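Haloacid dehalogenase/epoxide hydrolase family (Corynebacterium glutamicum ATCC 13032, PDB 2PR7) is an uncharacterized member of the haloacid dehalogenase superfamily, probably a metal-dependent hydrolase with a Rossmann-like core. Local coordinates at residues V72-P75 with A79-A82. Sequence-based numbering, arbitrary orientation.
Sequences VEKP and AFQA
With chi1 of -61° in Lys-74 and -57° in Phe-80, each side chain leaves its backbone with CG anti to its own carbonyl carbon, and the two cross at about a right angle. Lys-74 is very probably the conserved lysine of HAD motif III, followed here by Pro-75, in the loop that leads into helix 77-86. The aliphatic part of Lys-74 packs obliquely against the phenyl ring, CG lying 3.9 Å from Phe-80 CE1, while its bend at chi3 (-69°) carries the ammonium group away from the helix. There NZ makes a salt bridge to Asp-98 and a hydrogen bond to the carbonyl O of Leu-40, beside the calcium site formed by Asp-8, Ala-10 and Asp-99. In HAD enzymes this lysine typically steadies the negative charge of the active site, and a similar part is likely here. The peptide between Lys-74 and Pro-75 is cis, and Asn-42 ND2 donates a hydrogen bond to Lys-74 O. In the conformer given, Pro-75 O also lies near the Phe-80 ring, which Ala-107 of helix 101-110 touches as well. One residue before Phe-80, the methyl of Ala-79 packs on the loop backbone, its CB 3.6 Å from Glu-73 C. Val-72 closes this end with CG2, which reaches Ala-79 CA at 3.8 Å.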
loop_
_atom_site.group_PDB
_atom_site.type_symbol
_atom_site.label_atom_id
_atom_site.label_comp_id
_atom_site.label_asym_id
_atom_site.label_seq_id
_atom_site.Cartn_x
_atom_site.Cartn_y
_atom_site.Cartn_z
ATOM N N VAL A 72 10.762 -11.960 -4.690
ATOM C CA VAL A 72 11.227 -11.388 -3.404
ATOM C C VAL A 72 9.998 -11.103 -2.576
ATOM O O VAL A 72 8.907 -10.960 -3.131
ATOM C CB VAL A 72 12.045 -10.087 -3.601
ATOM C CG1 VAL A 72 13.360 -10.397 -4.287
ATOM C CG2 VAL A 72 11.251 -9.032 -4.383
ATOM N N GLU A 73 10.147 -11.042 -1.255
ATOM C CA GLU A 73 9.020 -10.820 -0.391
ATOM C C GLU A 73 9.339 -9.792 0.701
ATOM O O GLU A 73 10.483 -9.597 1.076
ATOM C CB GLU A 73 8.540 -12.117 0.250
ATOM C CG GLU A 73 9.553 -12.831 1.077
ATOM C CD GLU A 73 9.095 -14.254 1.452
ATOM O OE1 GLU A 73 8.024 -14.716 1.000
ATOM O OE2 GLU A 73 9.838 -14.921 2.199
ATOM N N LYS A 74 8.307 -9.153 1.215
ATOM C CA LYS A 74 8.468 -8.308 2.385
ATOM C C LYS A 74 8.907 -9.247 3.490
ATOM O O LYS A 74 8.398 -10.357 3.563
ATOM C CB LYS A 74 7.129 -7.662 2.748
ATOM C CG LYS A 74 6.555 -6.764 1.647
ATOM C CD LYS A 74 5.190 -6.207 2.024
ATOM C CE LYS A 74 4.069 -7.242 2.072
ATOM N NZ LYS A 74 2.764 -6.734 2.426
ATOM N N PRO A 75 9.764 -8.788 4.405
ATOM C CA PRO A 75 10.324 -7.436 4.560
ATOM C C PRO A 75 11.614 -7.093 3.801
ATOM O O PRO A 75 12.223 -6.064 4.078
ATOM C CB PRO A 75 10.520 -7.334 6.083
ATOM C CG PRO A 75 10.929 -8.725 6.439
ATOM C CD PRO A 75 10.081 -9.623 5.575
ATOM N N ALA A 79 11.851 -5.977 -2.132
ATOM C CA ALA A 79 10.412 -5.967 -2.321
ATOM C C ALA A 79 9.954 -4.516 -2.269
ATOM O O ALA A 79 9.184 -4.052 -3.123
ATOM C CB ALA A 79 9.742 -6.795 -1.249
ATOM N N PHE A 80 10.392 -3.776 -1.251
ATOM C CA PHE A 80 10.019 -2.345 -1.175
ATOM C C PHE A 80 10.535 -1.526 -2.347
ATOM O O PHE A 80 9.812 -0.666 -2.879
ATOM C CB PHE A 80 10.458 -1.739 0.163
ATOM C CG PHE A 80 9.895 -2.460 1.354
ATOM C CD1 PHE A 80 8.538 -2.644 1.471
ATOM C CD2 PHE A 80 10.708 -2.992 2.328
ATOM C CE1 PHE A 80 8.000 -3.305 2.538
ATOM C CE2 PHE A 80 10.168 -3.676 3.395
ATOM C CZ PHE A 80 8.810 -3.840 3.480
ATOM N N GLN A 81 11.768 -1.831 -2.762
ATOM C CA GLN A 81 12.408 -1.174 -3.895
ATOM C C GLN A 81 11.607 -1.402 -5.162
ATOM O O GLN A 81 11.445 -0.487 -5.979
ATOM C CB GLN A 81 13.833 -1.692 -4.076
ATOM C CG GLN A 81 14.634 -0.945 -5.144
ATOM C CD GLN A 81 14.905 0.485 -4.771
ATOM O OE1 GLN A 81 14.305 1.397 -5.326
ATOM N NE2 GLN A 81 15.790 0.694 -3.813
ATOM N N ALA A 82 11.081 -2.612 -5.331
ATOM C CA ALA A 82 10.300 -2.932 -6.526
ATOM C C ALA A 82 9.019 -2.100 -6.539
ATOM O O ALA A 82 8.565 -1.603 -7.582
ATOM C CB ALA A 82 9.966 -4.431 -6.560
#